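Local coordinates for protein multisubunit Na+/H+ antiporter, D subunit (Anoxybacillus flavithermus, PDB 6Z16) that forms one subunit of a multisubunit membrane antiporter that probably exchanges sodium ions for protons, and is related to the proton-pumping subunits of complex I, at residues P230-P236 with R297-Y302; F115-V120 with V138-S142. All coordinates share one frame; numbering follows the deposited sequence.

Interaction 1. Residues P230-P236 with R297-Y302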
# COMPACT_ATOMS: atom_id res chain seq x y z
N PRO D 230 -12.58 -52.58 44.12
CA PRO D 230 -13.17 -53.86 43.65
C PRO D 230 -14.06 -53.79 42.41
O PRO D 230 -13.83 -54.56 41.48
CB PRO D 230 -13.95 -54.33 44.88
CG PRO D 230 -13.17 -53.86 45.99
CD PRO D 230 -12.67 -52.52 45.60
N GLY D 231 -15.04 -52.89 42.36
CA GLY D 231 -15.88 -52.81 41.17
C GLY D 231 -15.14 -52.25 39.97
O GLY D 231 -15.32 -52.71 38.83
N ALA D 232 -14.27 -51.26 40.21
CA ALA D 232 -13.49 -50.63 39.15
C ALA D 232 -12.55 -51.62 38.49
O ALA D 232 -12.35 -51.57 37.27
CB ALA D 232 -12.71 -49.45 39.71
N TYR D 233 -11.96 -52.53 39.26
CA TYR D 233 -11.13 -53.53 38.63
C TYR D 233 -11.90 -54.78 38.25
O TYR D 233 -11.35 -55.64 37.56
CB TYR D 233 -9.93 -53.90 39.50
CG TYR D 233 -8.85 -52.85 39.58
CD1 TYR D 233 -8.92 -51.68 38.83
CD2 TYR D 233 -7.71 -53.06 40.34
CE1 TYR D 233 -7.93 -50.73 38.90
CE2 TYR D 233 -6.71 -52.11 40.41
CZ TYR D 233 -6.83 -50.95 39.68
OH TYR D 233 -5.83 -50.01 39.74
N TYR D 234 -13.15 -54.91 38.67
CA TYR D 234 -13.97 -55.97 38.13
C TYR D 234 -14.48 -55.64 36.74
O TYR D 234 -14.83 -56.56 35.99
CB TYR D 234 -15.15 -56.25 39.07
CG TYR D 234 -15.92 -57.50 38.73
CD1 TYR D 234 -15.40 -58.75 39.00
CD2 TYR D 234 -17.16 -57.43 38.12
CE1 TYR D 234 -16.09 -59.90 38.69
CE2 TYR D 234 -17.86 -58.57 37.80
CZ TYR D 234 -17.32 -59.80 38.08
OH TYR D 234 -18.01 -60.94 37.77
N ALA D 235 -14.51 -54.36 36.38
CA ALA D 235 -14.95 -53.93 35.04
C ALA D 235 -14.07 -54.28 33.82
O ALA D 235 -14.61 -54.87 32.88
CB ALA D 235 -15.18 -52.41 35.07
N PRO D 236 -12.77 -53.93 33.75
CA PRO D 236 -12.11 -53.84 32.43
C PRO D 236 -11.75 -55.20 31.86
O PRO D 236 -11.85 -56.21 32.56
CB PRO D 236 -10.84 -53.04 32.75
CG PRO D 236 -10.50 -53.47 34.07
CD PRO D 236 -11.78 -53.67 34.81
N ARG D 297 -11.25 -62.98 39.98
CA ARG D 297 -10.85 -61.58 39.86
C ARG D 297 -10.88 -60.88 41.21
O ARG D 297 -9.95 -60.14 41.54
CB ARG D 297 -11.75 -60.86 38.85
CG ARG D 297 -11.56 -61.30 37.41
CD ARG D 297 -12.65 -60.76 36.50
NE ARG D 297 -12.57 -59.35 36.17
CZ ARG D 297 -12.11 -58.88 35.02
NH1 ARG D 297 -11.70 -59.72 34.08
NH2 ARG D 297 -12.09 -57.58 34.80
N TYR D 298 -11.91 -61.15 42.03
CA TYR D 298 -11.98 -60.56 43.36
C TYR D 298 -10.86 -61.04 44.27
O TYR D 298 -10.35 -60.27 45.08
CB TYR D 298 -13.32 -60.86 44.02
CG TYR D 298 -14.45 -60.01 43.51
CD1 TYR D 298 -14.54 -58.67 43.87
CD2 TYR D 298 -15.44 -60.54 42.70
CE1 TYR D 298 -15.57 -57.89 43.42
CE2 TYR D 298 -16.48 -59.76 42.25
CZ TYR D 298 -16.54 -58.43 42.61
OH TYR D 298 -17.57 -57.64 42.17
N ILE D 299 -10.46 -62.31 44.12
CA ILE D 299 -9.35 -62.84 44.91
C ILE D 299 -8.06 -62.11 44.58
O ILE D 299 -7.34 -61.66 45.48
CB ILE D 299 -9.23 -64.36 44.69
CG1 ILE D 299 -10.43 -65.07 45.31
CG2 ILE D 299 -7.96 -64.90 45.30
CD1 ILE D 299 -10.62 -66.48 44.85
N VAL D 300 -7.80 -61.89 43.28
CA VAL D 300 -6.55 -61.21 42.92
C VAL D 300 -6.61 -59.72 43.29
O VAL D 300 -5.58 -59.14 43.67
CB VAL D 300 -6.26 -61.44 41.42
CG1 VAL D 300 -4.90 -60.88 41.04
CG2 VAL D 300 -6.32 -62.90 41.10
N ILE D 301 -7.80 -59.12 43.26
CA ILE D 301 -7.99 -57.72 43.66
C ILE D 301 -7.68 -57.53 45.15
O ILE D 301 -6.94 -56.62 45.55
CB ILE D 301 -9.43 -57.28 43.31
CG1 ILE D 301 -9.57 -56.99 41.82
CG2 ILE D 301 -9.88 -56.10 44.13
CD1 ILE D 301 -11.00 -56.98 41.37
N TYR D 302 -8.22 -58.41 45.99
CA TYR D 302 -7.91 -58.28 47.40
C TYR D 302 -6.48 -58.71 47.73
O TYR D 302 -5.93 -58.24 48.73
CB TYR D 302 -8.94 -59.04 48.23
CG TYR D 302 -10.24 -58.28 48.32
CD1 TYR D 302 -10.37 -57.21 49.19
CD2 TYR D 302 -11.32 -58.61 47.53
CE1 TYR D 302 -11.54 -56.50 49.27
CE2 TYR D 302 -12.50 -57.92 47.61
CZ TYR D 302 -12.60 -56.86 48.48
OH TYR D 302 -13.78 -56.16 48.56
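Tyr234 and Tyr298 lay their rings nearly parallel, with planes at 17° and centroids 4.8 Å apart. The rings are slid apart and overlap little. CZ and the hydroxyl of Tyr298 lie over one face of Tyr234, toward its rim. At the edge of the Tyr298 ring sits Pro230 CB. The guanidinium of Arg297 has Pro236 O at its edge, in the plane of the group. Arg297 NH2 donates to Pro236 O at 2.6 Å, with an N-H...O angle of 152°. Arg297 NH2 also reaches Tyr234 O at 3.2 Å and Tyr233 O at 3.5 Å, both weak bonds. A bend at chi3 (74°) turns the end of the arginine toward these carbonyls. An alanine in place of Arg297 would leave the three carbonyls without this donor and would probably let the chain from Tyr233 to Pro236 shift. Beside these polar groups the packing is apolar. Ile301 CD1 meets Tyr233 CB at 3.8 Å, and Pro230 CG lies 3.9 Å from Tyr302 CZ. Met609 of a neighbouring subunit packs on both Pro230 and Tyr302. The contact ties helix 296-315 to residues 230-236. Helices 203-219 and 229-234, with a non-helical link between them, are consistent with the discontinuous transmembrane helix of the antiporter-like subunits of complex I.

Interaction 2. Residues F115-V120 with V138-S142; sequences FLIVGV and VMLMS
Gly119 and Met139 bring two nearly antiparallel helix segments together, their axes 7.7 Å apart at closest and their N-to-C directions at 153°. Helices 109-124 and 129-148 follow one another in the chain and form an antiparallel transmembrane hairpin. The backbones come closest at this pair, with Gly119 CA 4.2 Å from Met139 CA. Gly119 has no side chain, and a CB there would point toward the facing helix. Its bare CA instead receives Val138 CG1 and Met139 CB. Val138 CG1 also reaches the backbone of Phe115 at its carbonyl oxygen, one helical turn back. It gets there because CG1 stands opposite the backbone N (chi1 174°). This methyl packs against both Phe115 O and Gly119 CA.

Met139 runs along the other flank of the glycine. Met139 SD meets Val120 CG1 at 3.6 Å, the two side chains crossing at about a right angle. Met139 CG touches Leu116 CD1 at 3.9 Å. Leu248 touches both Leu116 and Met139. Val799 of a neighbouring subunit packs on Val138, and Ile802 of that subunit packs on Phe115.

Ser142 faces Leu116. Ser142 OG is 3.3 Å from Leu116 CA and 3.4 Å from Leu116 CD1, so the buried hydroxyl has apolar atoms on the facing helix. It turns to its own helix for polar partners. With chi1 at 60°, which sets it between the backbone N and the carbonyl carbon, Ser142 OG lies 2.7 Å from Met139 O and 3.1 Å from Val138 O.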
# COMPACT_ATOMS: atom_id res chain seq x y z
N PHE D 115 0.06 -44.15 26.00
CA PHE D 115 -0.11 -42.99 26.88
C PHE D 115 -0.14 -43.39 28.35
O PHE D 115 0.36 -42.64 29.20
CB PHE D 115 -1.37 -42.20 26.55
CG PHE D 115 -1.23 -41.29 25.35
CD1 PHE D 115 -0.37 -40.22 25.40
CD2 PHE D 115 -2.03 -41.46 24.24
CE1 PHE D 115 -0.24 -39.38 24.32
CE2 PHE D 115 -1.92 -40.63 23.15
CZ PHE D 115 -1.02 -39.58 23.19
N LEU D 116 -0.68 -44.57 28.66
CA LEU D 116 -0.63 -45.05 30.04
C LEU D 116 0.80 -45.33 30.48
O LEU D 116 1.18 -45.00 31.61
CB LEU D 116 -1.50 -46.30 30.19
CG LEU D 116 -1.53 -46.94 31.57
CD1 LEU D 116 -2.03 -45.94 32.59
CD2 LEU D 116 -2.43 -48.15 31.55
N ILE D 117 1.61 -45.92 29.60
CA ILE D 117 2.98 -46.19 30.03
C ILE D 117 3.80 -44.90 30.04
O ILE D 117 4.74 -44.78 30.84
CB ILE D 117 3.64 -47.31 29.21
CG1 ILE D 117 3.86 -46.93 27.76
CG2 ILE D 117 2.81 -48.58 29.28
CD1 ILE D 117 4.63 -47.96 26.99
N VAL D 118 3.42 -43.89 29.24
CA VAL D 118 3.98 -42.54 29.37
C VAL D 118 3.71 -41.98 30.75
O VAL D 118 4.61 -41.45 31.42
CB VAL D 118 3.41 -41.61 28.28
CG1 VAL D 118 3.68 -40.15 28.62
CG2 VAL D 118 4.07 -41.86 27.00
N GLY D 119 2.45 -42.09 31.20
CA GLY D 119 2.07 -41.54 32.50
C GLY D 119 2.80 -42.19 33.66
O GLY D 119 3.35 -41.49 34.52
N VAL D 120 2.87 -43.52 33.67
CA VAL D 120 3.54 -44.18 34.79
C VAL D 120 5.06 -43.95 34.75
O VAL D 120 5.67 -43.65 35.79
CB VAL D 120 3.18 -45.68 34.89
CG1 VAL D 120 1.74 -45.85 35.22
CG2 VAL D 120 3.46 -46.41 33.64
N VAL D 138 -2.13 -37.66 33.29
CA VAL D 138 -1.88 -38.41 32.05
C VAL D 138 -2.23 -39.88 32.24
O VAL D 138 -3.01 -40.47 31.47
CB VAL D 138 -0.42 -38.24 31.60
CG1 VAL D 138 -0.13 -39.12 30.40
CG2 VAL D 138 -0.12 -36.81 31.25
N MET D 139 -1.67 -40.47 33.31
CA MET D 139 -1.93 -41.85 33.70
C MET D 139 -3.42 -42.11 33.93
O MET D 139 -3.98 -43.07 33.38
CB MET D 139 -1.14 -42.14 34.97
CG MET D 139 -1.22 -43.54 35.49
SD MET D 139 -0.42 -43.59 37.09
CE MET D 139 -1.65 -42.77 38.09
N LEU D 140 -4.07 -41.25 34.70
CA LEU D 140 -5.47 -41.46 35.06
C LEU D 140 -6.40 -41.26 33.89
O LEU D 140 -7.40 -41.98 33.76
CB LEU D 140 -5.87 -40.56 36.22
CG LEU D 140 -5.38 -40.95 37.61
CD1 LEU D 140 -5.73 -39.87 38.61
CD2 LEU D 140 -6.00 -42.28 38.01
N MET D 141 -6.11 -40.31 33.00
CA MET D 141 -6.95 -40.10 31.83
C MET D 141 -6.89 -41.28 30.88
O MET D 141 -7.94 -41.77 30.41
CB MET D 141 -6.52 -38.81 31.13
CG MET D 141 -7.49 -38.36 30.08
SD MET D 141 -9.04 -37.84 30.83
CE MET D 141 -10.14 -38.29 29.51
N SER D 142 -5.68 -41.79 30.63
CA SER D 142 -5.54 -42.99 29.81
C SER D 142 -6.20 -44.20 30.46
O SER D 142 -6.78 -45.03 29.76
CB SER D 142 -4.06 -43.26 29.55
OG SER D 142 -3.39 -43.43 30.77

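Overall arrangement
Interaction 2 comes first along the chain, and both of its segments precede interaction 1. The centres are 20 Å apart and the nearest atoms about 8 Å, so the two contacts do not touch. They share no helix. Interaction 2 joins the consecutive helices 109-124 and 129-148. Interaction 1 joins helix 229-234 to the later helix 296-315, with 60 mostly helical residues between its segments. Leu248 lies between them: it touches Tyr233 of interaction 1 and both Leu116 and Met139 of interaction 2. It sits where helices 238-247 and 249-263 meet. Both contacts also border neighbouring subunits, so each belongs to the helix bundle and to the wider antiporter assembly.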